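Local coordinates for aclacinomycin oxidoreductase (AknOx) (Streptomyces galilaeus, PDB 2IPI), which oxidises the terminal sugar of aclacinomycins in two successive steps, turning aclacinomycin N into A and then A into Y, using FAD and molecular oxygen, at residues V154-L159 against R224-R228; R267-H272 against A326-T331; G454-P458 against T488-K492. One frame throughout, in Å; residues are numbered along the deposited sequence.

Contact 1. Residues V154-L159 against R224-R228. With FAD (flavin-adenine dinucleotide), chain F.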
loop_
_atom_site.group_PDB
_atom_site.type_symbol
_atom_site.label_atom_id
_atom_site.label_comp_id
_atom_site.label_asym_id
_atom_site.label_seq_id
_atom_site.Cartn_x
_atom_site.Cartn_y
_atom_site.Cartn_z
ATOM N N VAL A 154 2.206 1.508 -10.149
ATOM C CA VAL A 154 0.857 0.973 -10.299
ATOM C C VAL A 154 0.790 -0.555 -10.259
ATOM O O VAL A 154 -0.145 -1.098 -9.671
ATOM C CB VAL A 154 0.255 1.431 -11.639
ATOM C CG1 VAL A 154 -0.991 0.660 -12.032
ATOM C CG2 VAL A 154 -0.070 2.923 -11.534
ATOM N N GLY A 155 1.746 -1.191 -10.897
ATOM C CA GLY A 155 1.886 -2.627 -11.022
ATOM C C GLY A 155 1.736 -3.426 -9.760
ATOM O O GLY A 155 0.961 -4.390 -9.684
ATOM N N GLY A 156 2.491 -3.069 -8.708
ATOM C CA GLY A 156 2.385 -3.898 -7.504
ATOM C C GLY A 156 1.631 -3.172 -6.403
ATOM O O GLY A 156 1.594 -3.669 -5.270
ATOM N N HIS A 157 1.055 -2.027 -6.755
ATOM C CA HIS A 157 0.273 -1.196 -5.857
ATOM C C HIS A 157 -1.204 -1.509 -5.972
ATOM O O HIS A 157 -1.920 -1.619 -4.966
ATOM C CB HIS A 157 0.517 0.288 -6.161
ATOM C CG HIS A 157 -0.374 1.240 -5.428
ATOM N ND1 HIS A 157 -0.120 1.638 -4.132
ATOM C CD2 HIS A 157 -1.503 1.892 -5.801
ATOM C CE1 HIS A 157 -1.053 2.486 -3.742
ATOM N NE2 HIS A 157 -1.912 2.655 -4.735
ATOM N N VAL A 158 -1.716 -1.649 -7.210
ATOM C CA VAL A 158 -3.174 -1.768 -7.261
ATOM C C VAL A 158 -3.662 -3.169 -6.910
ATOM O O VAL A 158 -4.664 -3.354 -6.209
ATOM C CB VAL A 158 -3.696 -1.360 -8.652
ATOM C CG1 VAL A 158 -5.156 -1.733 -8.779
ATOM C CG2 VAL A 158 -3.483 0.130 -8.916
ATOM N N LEU A 159 -2.990 -4.223 -7.354
ATOM C CA LEU A 159 -3.505 -5.575 -7.121
ATOM C C LEU A 159 -3.490 -6.012 -5.659
ATOM O O LEU A 159 -4.088 -7.046 -5.323
ATOM C CB LEU A 159 -2.747 -6.587 -7.982
ATOM C CG LEU A 159 -1.237 -6.571 -8.128
ATOM C CD1 LEU A 159 -0.494 -5.834 -7.024
ATOM C CD2 LEU A 159 -0.706 -8.014 -8.207
ATOM N N ARG A 224 -1.785 -4.562 -18.099
ATOM C CA ARG A 224 -2.699 -3.437 -18.215
ATOM C C ARG A 224 -3.894 -3.552 -17.274
ATOM O O ARG A 224 -4.511 -4.610 -17.138
ATOM C CB ARG A 224 -3.245 -3.300 -19.649
ATOM C CG ARG A 224 -4.156 -2.083 -19.777
ATOM C CD ARG A 224 -4.603 -1.880 -21.211
ATOM N NE ARG A 224 -3.470 -1.598 -22.070
ATOM C CZ ARG A 224 -3.173 -2.039 -23.272
ATOM N NH1 ARG A 224 -3.980 -2.888 -23.889
ATOM N NH2 ARG A 224 -2.056 -1.616 -23.857
ATOM N N TYR A 225 -4.253 -2.458 -16.613
ATOM C CA TYR A 225 -5.380 -2.399 -15.714
ATOM C C TYR A 225 -6.473 -1.492 -16.290
ATOM O O TYR A 225 -6.041 -0.543 -16.949
ATOM C CB TYR A 225 -4.997 -1.793 -14.358
ATOM C CG TYR A 225 -4.076 -2.529 -13.439
ATOM C CD1 TYR A 225 -2.698 -2.368 -13.469
ATOM C CD2 TYR A 225 -4.615 -3.411 -12.498
ATOM C CE1 TYR A 225 -1.874 -3.064 -12.604
ATOM C CE2 TYR A 225 -3.786 -4.107 -11.636
ATOM C CZ TYR A 225 -2.428 -3.933 -11.688
ATOM O OH TYR A 225 -1.618 -4.631 -10.808
ATOM N N TRP A 226 -7.717 -1.776 -16.014
ATOM C CA TRP A 226 -8.878 -1.010 -16.444
ATOM C C TRP A 226 -9.679 -0.474 -15.275
ATOM O O TRP A 226 -10.038 -1.242 -14.386
ATOM C CB TRP A 226 -9.770 -1.796 -17.430
ATOM C CG TRP A 226 -9.089 -2.073 -18.750
ATOM C CD1 TRP A 226 -8.289 -3.161 -18.987
ATOM C CD2 TRP A 226 -9.115 -1.342 -19.984
ATOM N NE1 TRP A 226 -7.820 -3.129 -20.276
ATOM C CE2 TRP A 226 -8.308 -2.019 -20.917
ATOM C CE3 TRP A 226 -9.723 -0.157 -20.401
ATOM C CZ2 TRP A 226 -8.100 -1.581 -22.222
ATOM C CZ3 TRP A 226 -9.522 0.283 -21.700
ATOM C CH2 TRP A 226 -8.713 -0.417 -22.612
ATOM N N PHE A 227 -9.942 0.835 -15.270
ATOM C CA PHE A 227 -10.727 1.430 -14.194
ATOM C C PHE A 227 -12.031 2.078 -14.648
ATOM O O PHE A 227 -12.070 2.775 -15.651
ATOM C CB PHE A 227 -9.909 2.529 -13.461
ATOM C CG PHE A 227 -8.733 1.868 -12.748
ATOM C CD1 PHE A 227 -7.498 1.806 -13.361
ATOM C CD2 PHE A 227 -8.925 1.311 -11.490
ATOM C CE1 PHE A 227 -6.430 1.160 -12.749
ATOM C CE2 PHE A 227 -7.854 0.673 -10.876
ATOM C CZ PHE A 227 -6.625 0.607 -11.494
ATOM N N ARG A 228 -13.053 1.840 -13.838
ATOM C CA ARG A 228 -14.357 2.444 -13.931
ATOM C C ARG A 228 -15.103 2.232 -12.622
ATOM O O ARG A 228 -15.157 1.099 -12.129
ATOM C CB ARG A 228 -15.144 1.827 -15.089
ATOM C CG ARG A 228 -16.194 2.734 -15.700
ATOM C CD ARG A 228 -17.585 2.159 -15.524
ATOM N NE ARG A 228 -17.836 1.065 -16.456
ATOM C CZ ARG A 228 -17.622 -0.223 -16.248
ATOM N NH1 ARG A 228 -17.118 -0.646 -15.086
ATOM N NH2 ARG A 228 -17.903 -1.118 -17.192
HETATM P PA FAD F . 7.441 -3.603 -7.012
HETATM O O1A FAD F . 8.545 -3.954 -6.207
HETATM O O2A FAD F . 7.811 -3.534 -8.425
HETATM O O5B FAD F . 6.246 -4.604 -6.805
HETATM C C5B FAD F . 5.792 -4.970 -5.566
HETATM C C4B FAD F . 5.129 -6.343 -5.629
HETATM O O4B FAD F . 4.273 -6.388 -6.737
HETATM C C3B FAD F . 6.163 -7.453 -5.893
HETATM O O3B FAD F . 5.722 -8.662 -5.392
HETATM C C2B FAD F . 6.194 -7.541 -7.409
HETATM O O2B FAD F . 6.649 -8.760 -7.932
HETATM C C1B FAD F . 4.739 -7.255 -7.710
HETATM N N9A FAD F . 4.500 -6.777 -9.086
HETATM C C8A FAD F . 5.098 -5.747 -9.697
HETATM N N7A FAD F . 4.618 -5.597 -10.923
HETATM C C5A FAD F . 3.718 -6.562 -11.111
HETATM C C6A FAD F . 2.902 -6.896 -12.184
HETATM N N6A FAD F . 2.920 -6.148 -13.220
HETATM N N1A FAD F . 2.069 -7.918 -12.079
HETATM C C2A FAD F . 2.019 -8.583 -10.949
HETATM N N3A FAD F . 2.766 -8.286 -9.902
HETATM C C4A FAD F . 3.617 -7.307 -9.973
HETATM N N1 FAD F . 0.814 1.677 -0.319
HETATM C C2 FAD F . -0.469 2.107 -0.074
HETATM O O2 FAD F . -1.386 1.408 -0.073
HETATM N N3 FAD F . -0.660 3.438 0.178
HETATM C C4 FAD F . 0.384 4.346 0.188
HETATM O O4 FAD F . 0.144 5.512 0.322
HETATM C C4X FAD F . 1.680 3.898 -0.079
HETATM N N5 FAD F . 2.753 4.740 -0.056
HETATM C C5X FAD F . 4.000 4.319 -0.382
HETATM C C6 FAD F . 5.064 5.221 -0.442
HETATM C C7 FAD F . 6.321 4.765 -0.716
HETATM C C7M FAD F . 7.387 5.798 -0.876
HETATM C C8 FAD F . 6.542 3.422 -1.035
HETATM C C8M FAD F . 7.864 3.006 -1.639
HETATM C C9 FAD F . 5.463 2.568 -0.984
HETATM C C9A FAD F . 4.199 2.968 -0.632
HETATM N N10 FAD F . 3.142 2.079 -0.569
HETATM C C10 FAD F . 1.882 2.546 -0.340
HETATM C "C1'" FAD F . 3.360 0.632 -0.267
HETATM C "C2'" FAD F . 3.551 -0.282 -1.478
HETATM O "O2'" FAD F . 4.830 -0.754 -1.746
HETATM C "C3'" FAD F . 2.966 0.258 -2.762
HETATM O "O3'" FAD F . 1.613 0.567 -2.628
HETATM C "C4'" FAD F . 3.355 -0.807 -3.832
HETATM O "O4'" FAD F . 3.617 -2.062 -3.349
HETATM C "C5'" FAD F . 4.495 -0.527 -4.783
HETATM O "O5'" FAD F . 4.518 -1.468 -5.802
HETATM P P FAD F . 5.668 -1.324 -6.850
HETATM O O1P FAD F . 5.208 -1.646 -8.152
HETATM O O2P FAD F . 6.177 -0.027 -6.744
HETATM O O3P FAD F . 6.861 -2.259 -6.399
#
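Y225 packs against V154, V158 and L159, and F227 against V158, in a buried contact inside the PCMH-type FAD-binding domain. It joins strand 221-227, the central strand of an antiparallel five-stranded sheet, to the short, weakly bonded helix 154-157 that lies along the cofactor. Y225 carries most of the contact. Its hydroxyl donates a hydrogen bond to the backbone oxygen G155 O at 2.8 Å, approaching with a C=O...donor angle of 128° and tilted 30° from the carbonyl plane. This bond gives the buried OH a partner and ties strand 221-227 to the turn of backbone that holds FAD. V158 CB sits over one face of the ring, offset toward the rim. V154 CG1 approaches obliquely and meets Y225 CD1 at 3.8 Å. The V158 torsion sets CG1 anti to the backbone N (chi1 169°), and this methyl also meets the ring edge of F227 at CZ, 3.9 Å away. V123 of the neighbouring strand 120-123 touches V154, Y225 and F227 and extends the apolar cluster. The other side of the short helix faces FAD. G156 N donates to the phosphate oxygen O1P of FAD at 3.1 Å, and G156 O accepts from the ribityl O4' of FAD. G156 has no side chain, and its CA comes within 3.2 Å of the adenosine ribose oxygen O4B of FAD. H157 ND1 and the ribityl O3' of FAD share a short hydrogen bond of 2.5 Å, with O3' at the edge of the imidazole, near its plane. Y225 is thus a second-shell residue behind the cofactor-binding glycines. L159 bridges both shells: its CG is 3.3 Å from Y225 OH, and its CD2 is 3.9 Å from adenine N3A of FAD.

Contact 2. Residues R267-H272 against A326-T331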
loop_
_atom_site.group_PDB
_atom_site.type_symbol
_atom_site.label_atom_id
_atom_site.label_comp_id
_atom_site.label_asym_id
_atom_site.label_seq_id
_atom_site.Cartn_x
_atom_site.Cartn_y
_atom_site.Cartn_z
ATOM N N ARG A 267 -3.112 11.173 26.353
ATOM C CA ARG A 267 -4.386 11.819 26.058
ATOM C C ARG A 267 -4.554 12.024 24.548
ATOM O O ARG A 267 -5.653 11.853 24.043
ATOM C CB ARG A 267 -4.506 13.177 26.749
ATOM C CG ARG A 267 -4.256 13.054 28.241
ATOM C CD ARG A 267 -5.564 13.208 28.996
ATOM N NE ARG A 267 -6.161 11.905 29.292
ATOM C CZ ARG A 267 -6.857 11.682 30.396
ATOM N NH1 ARG A 267 -7.377 10.474 30.611
ATOM N NH2 ARG A 267 -7.031 12.656 31.280
ATOM N N ILE A 268 -3.466 12.393 23.896
ATOM C CA ILE A 268 -3.413 12.627 22.460
ATOM C C ILE A 268 -3.757 11.329 21.735
ATOM O O ILE A 268 -4.624 11.290 20.865
ATOM C CB ILE A 268 -2.030 13.153 22.033
ATOM C CG1 ILE A 268 -1.884 14.672 22.192
ATOM C CG2 ILE A 268 -1.660 12.754 20.611
ATOM C CD1 ILE A 268 -0.473 15.169 21.951
ATOM N N ILE A 269 -3.056 10.263 22.133
ATOM C CA ILE A 269 -3.373 8.951 21.568
ATOM C C ILE A 269 -4.833 8.602 21.797
ATOM O O ILE A 269 -5.577 8.280 20.870
ATOM C CB ILE A 269 -2.483 7.845 22.174
ATOM C CG1 ILE A 269 -1.029 7.920 21.719
ATOM C CG2 ILE A 269 -3.092 6.475 21.898
ATOM C CD1 ILE A 269 -0.789 7.628 20.257
ATOM N N ASP A 270 -5.253 8.659 23.058
ATOM C CA ASP A 270 -6.609 8.219 23.388
ATOM C C ASP A 270 -7.647 9.113 22.726
ATOM O O ASP A 270 -8.675 8.610 22.254
ATOM C CB ASP A 270 -6.783 8.177 24.906
ATOM C CG ASP A 270 -5.912 7.094 25.537
ATOM O OD1 ASP A 270 -5.435 6.214 24.793
ATOM O OD2 ASP A 270 -5.705 7.141 26.773
ATOM N N ASN A 271 -7.336 10.414 22.705
ATOM C CA ASN A 271 -8.196 11.368 22.011
ATOM C C ASN A 271 -8.282 11.054 20.512
ATOM O O ASN A 271 -9.395 10.968 19.980
ATOM C CB ASN A 271 -7.693 12.796 22.239
ATOM C CG ASN A 271 -8.048 13.360 23.598
ATOM O OD1 ASN A 271 -8.654 12.728 24.462
ATOM N ND2 ASN A 271 -7.672 14.622 23.814
ATOM N N HIS A 272 -7.154 10.888 19.834
ATOM C CA HIS A 272 -7.145 10.556 18.403
ATOM C C HIS A 272 -8.021 9.342 18.098
ATOM O O HIS A 272 -8.881 9.406 17.208
ATOM C CB HIS A 272 -5.712 10.338 17.930
ATOM C CG HIS A 272 -5.458 9.676 16.622
ATOM N ND1 HIS A 272 -5.048 10.396 15.522
ATOM C CD2 HIS A 272 -5.523 8.392 16.182
ATOM C CE1 HIS A 272 -4.872 9.604 14.474
ATOM N NE2 HIS A 272 -5.163 8.376 14.851
ATOM N N ALA A 326 -10.311 18.292 19.070
ATOM C CA ALA A 326 -10.695 17.047 19.754
ATOM C C ALA A 326 -9.446 16.250 20.107
ATOM O O ALA A 326 -9.349 15.601 21.147
ATOM C CB ALA A 326 -11.649 16.226 18.904
ATOM N N VAL A 327 -8.446 16.296 19.238
ATOM C CA VAL A 327 -7.214 15.544 19.431
ATOM C C VAL A 327 -6.451 15.927 20.679
ATOM O O VAL A 327 -5.904 15.086 21.404
ATOM C CB VAL A 327 -6.321 15.750 18.185
ATOM C CG1 VAL A 327 -4.843 15.624 18.466
ATOM C CG2 VAL A 327 -6.769 14.749 17.132
ATOM N N ASN A 328 -6.355 17.220 20.997
ATOM C CA ASN A 328 -5.525 17.470 22.202
ATOM C C ASN A 328 -6.370 18.139 23.273
ATOM O O ASN A 328 -5.874 18.948 24.061
ATOM C CB ASN A 328 -4.244 18.219 21.889
ATOM C CG ASN A 328 -4.266 19.686 21.550
ATOM O OD1 ASN A 328 -4.727 20.047 20.459
ATOM N ND2 ASN A 328 -3.774 20.533 22.443
ATOM N N GLU A 329 -7.655 17.788 23.323
ATOM C CA GLU A 329 -8.517 18.385 24.336
ATOM C C GLU A 329 -7.977 18.220 25.750
ATOM O O GLU A 329 -7.765 19.203 26.467
ATOM C CB GLU A 329 -9.941 17.812 24.311
ATOM C CG GLU A 329 -10.952 18.862 24.758
ATOM C CD GLU A 329 -11.361 18.785 26.209
ATOM O OE1 GLU A 329 -11.862 19.800 26.736
ATOM O OE2 GLU A 329 -11.192 17.716 26.843
ATOM N N GLY A 330 -7.710 16.992 26.203
ATOM C CA GLY A 330 -7.268 16.862 27.595
ATOM C C GLY A 330 -5.766 16.991 27.768
ATOM O O GLY A 330 -5.213 16.512 28.753
ATOM N N THR A 331 -5.103 17.630 26.816
ATOM C CA THR A 331 -3.647 17.670 26.766
ATOM C C THR A 331 -3.087 18.782 27.624
ATOM O O THR A 331 -3.764 19.719 28.041
ATOM C CB THR A 331 -3.215 17.822 25.292
ATOM O OG1 THR A 331 -3.811 16.706 24.587
ATOM C CG2 THR A 331 -1.722 17.712 25.073
#
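N271 meets the last turn of helix 316-327 through its side-chain amide. ND2 donates a hydrogen bond to V327 O at 3.0 Å, with an N-H...acceptor angle of 148°. The acceptor lies close to the amide plane of N271. The donor, however, stands above the carbonyl plane of V327, 69° out of it, so the bond does not follow a lone pair. The nitrogen is also 3.3 Å from A326 O, but the angle there is too poor for a bond. One turn earlier in the helix, R267 brings its aliphatic carbons up to the carbonyl of G330. The chain bends at chi2 and chi3, which brings R267 CD closest, 3.3 Å from G330 O. On the buried side, I268 places CG1 beside its backbone N (chi1 -85°), and this carbon lies 3.7 Å from T331 OG1. I268 CA also lies 3.7 Å from V327 O. Further along helix 262-278, H272 CA is 4.4 Å from V327 CG2, while the imidazole of H272 turns away from 326-331. Segment 326-331 leaves its helix at N328 and makes a type I beta turn from N328 to T331, closed by T331 N bonding N328 O at 3.1 Å. The turn holds G330 and T331 against helix 262-278. The two helices, 262-278 and 316-327, pack on the seven-stranded antiparallel sheet of the substrate-binding domain, as in other members of this flavoenzyme family. W255 of strand 248-256 touches I268, V327 and N328 from the sheet side. F293 of strand 290-296 adds to the cover of I268. H272 O accepts a hydrogen bond from H276 ND1. The H272 side chain lies about 7 Å from that of Y397, a catalytic proton acceptor.

Contact 3. Residues G454-P458 against T488-K492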
loop_
_atom_site.group_PDB
_atom_site.type_symbol
_atom_site.label_atom_id
_atom_site.label_comp_id
_atom_site.label_asym_id
_atom_site.label_seq_id
_atom_site.Cartn_x
_atom_site.Cartn_y
_atom_site.Cartn_z
ATOM N N GLY A 454 2.415 -11.265 19.639
ATOM C CA GLY A 454 3.211 -10.297 18.966
ATOM C C GLY A 454 2.700 -9.913 17.589
ATOM O O GLY A 454 3.498 -9.339 16.836
ATOM N N VAL A 455 1.439 -10.250 17.334
ATOM C CA VAL A 455 0.852 -9.960 16.028
ATOM C C VAL A 455 -0.569 -9.433 16.136
ATOM O O VAL A 455 -1.326 -9.752 17.047
ATOM C CB VAL A 455 0.834 -11.190 15.100
ATOM C CG1 VAL A 455 2.245 -11.716 14.866
ATOM C CG2 VAL A 455 -0.066 -12.269 15.672
ATOM N N PRO A 456 -0.965 -8.607 15.177
ATOM C CA PRO A 456 -2.365 -8.173 15.128
ATOM C C PRO A 456 -3.239 -9.272 14.523
ATOM O O PRO A 456 -3.378 -9.336 13.299
ATOM C CB PRO A 456 -2.331 -6.973 14.186
ATOM C CG PRO A 456 -1.153 -7.225 13.302
ATOM C CD PRO A 456 -0.163 -8.039 14.084
ATOM N N VAL A 457 -3.797 -10.086 15.400
ATOM C CA VAL A 457 -4.746 -11.125 15.026
ATOM C C VAL A 457 -6.130 -10.549 14.818
ATOM O O VAL A 457 -6.689 -9.879 15.697
ATOM C CB VAL A 457 -4.857 -12.204 16.127
ATOM C CG1 VAL A 457 -5.880 -13.261 15.716
ATOM C CG2 VAL A 457 -3.501 -12.813 16.428
ATOM N N PRO A 458 -6.744 -10.806 13.666
ATOM C CA PRO A 458 -8.126 -10.349 13.471
ATOM C C PRO A 458 -9.034 -10.914 14.570
ATOM O O PRO A 458 -9.184 -12.132 14.691
ATOM C CB PRO A 458 -8.490 -10.895 12.091
ATOM C CG PRO A 458 -7.176 -11.118 11.403
ATOM C CD PRO A 458 -6.199 -11.505 12.488
ATOM N N THR A 488 -4.075 -15.929 7.419
ATOM C CA THR A 488 -5.181 -15.407 8.220
ATOM C C THR A 488 -4.960 -13.916 8.460
ATOM O O THR A 488 -5.848 -13.086 8.331
ATOM C CB THR A 488 -5.280 -16.152 9.562
ATOM O OG1 THR A 488 -5.566 -17.539 9.280
ATOM C CG2 THR A 488 -6.397 -15.605 10.438
ATOM N N LEU A 489 -3.705 -13.610 8.810
ATOM C CA LEU A 489 -3.340 -12.258 9.179
ATOM C C LEU A 489 -3.652 -11.297 8.037
ATOM O O LEU A 489 -4.227 -10.245 8.276
ATOM C CB LEU A 489 -1.860 -12.160 9.553
ATOM C CG LEU A 489 -1.417 -12.819 10.860
ATOM C CD1 LEU A 489 0.002 -12.381 11.195
ATOM C CD2 LEU A 489 -2.350 -12.491 12.016
ATOM N N TYR A 490 -3.263 -11.689 6.817
ATOM C CA TYR A 490 -3.404 -10.747 5.701
ATOM C C TYR A 490 -4.753 -10.806 4.999
ATOM O O TYR A 490 -5.218 -9.802 4.438
ATOM C CB TYR A 490 -2.289 -11.027 4.689
ATOM C CG TYR A 490 -0.944 -10.433 4.990
ATOM C CD1 TYR A 490 0.176 -11.254 5.088
ATOM C CD2 TYR A 490 -0.732 -9.073 5.194
ATOM C CE1 TYR A 490 1.440 -10.754 5.364
ATOM C CE2 TYR A 490 0.525 -8.560 5.471
ATOM C CZ TYR A 490 1.612 -9.396 5.560
ATOM O OH TYR A 490 2.876 -8.896 5.834
ATOM N N TYR A 491 -5.416 -11.953 4.925
ATOM C CA TYR A 491 -6.598 -12.088 4.085
ATOM C C TYR A 491 -7.845 -12.566 4.814
ATOM O O TYR A 491 -8.899 -12.679 4.159
ATOM C CB TYR A 491 -6.321 -13.124 2.974
ATOM C CG TYR A 491 -5.113 -12.922 2.112
ATOM C CD1 TYR A 491 -5.040 -11.875 1.189
ATOM C CD2 TYR A 491 -4.022 -13.767 2.190
ATOM C CE1 TYR A 491 -3.914 -11.705 0.395
ATOM C CE2 TYR A 491 -2.903 -13.606 1.409
ATOM C CZ TYR A 491 -2.853 -12.569 0.507
ATOM O OH TYR A 491 -1.719 -12.452 -0.248
ATOM N N LYS A 492 -7.760 -12.879 6.101
ATOM C CA LYS A 492 -8.848 -13.446 6.881
ATOM C C LYS A 492 -9.570 -14.547 6.124
ATOM O O LYS A 492 -8.909 -15.360 5.483
ATOM C CB LYS A 492 -9.828 -12.338 7.295
ATOM C CG LYS A 492 -9.089 -11.279 8.130
ATOM C CD LYS A 492 -9.883 -9.978 8.151
ATOM C CE LYS A 492 -11.157 -10.097 8.972
ATOM N NZ LYS A 492 -11.267 -9.153 10.117
#
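L489 sets CG beside its backbone N (chi1 -70°) and runs CD1 on anti to CA (chi2 -169°), which carries both methyls to the loop 454-458. CD1 meets V455 CB at 4.2 Å. CD2 sits 3.6 Å from P456 O and 4.0 Å from P458 CD, and the side chains of L489 and P458 cross at about a right angle. K492 bends at chi3 (70°) and chi4, and its carbons pass alongside P458, the two side chains running in opposite directions. Its CG lies 3.8 Å from P458 CG, and its NZ comes to 3.8 Å from P458 CB. That amine makes a salt bridge with E463, which probably helps keep the chain beside P458. P458 CG also lies 3.9 Å from T488 O, the carbonyl that accepts a hydrogen bond from K492 N at 2.9 Å. K492 is the first residue to leave helix 486-491, and it does so with positive phi. The helix falls in the berberine-bridge-enzyme-like region near the C-terminus, and the loop follows helix 434-448. The facing surfaces are mainly apolar. Outside the pair, L489 forms a backbone hydrogen bond with T465. The other side of the helix carries Y490, whose OH bonds the backbone O of Y469, a catalytic proton acceptor, and Y491, whose OH bonds G214 O.

Overall arrangement
Contact 1 is fully buried. Contacts 2 and 3 are only partly so, and contact 2 alone has exposed residues among those that touch. The three share no helix or strand. Contact 1 belongs to the FAD-binding domain, contact 2 to helices beside the seven-stranded sheet, and contact 3 to a loop and a late helix. Contacts 1 and 2 lie on opposite sides of the chain's centre, with centres about 38 Å apart. Contacts 1 and 3 come closer, about 7 Å between nearest atoms. Contacts 1 and 2 each use one side-chain bond to a backbone carbonyl, from tyrosine and asparagine respectively. Contact 3 relies on proline and aliphatic carbons.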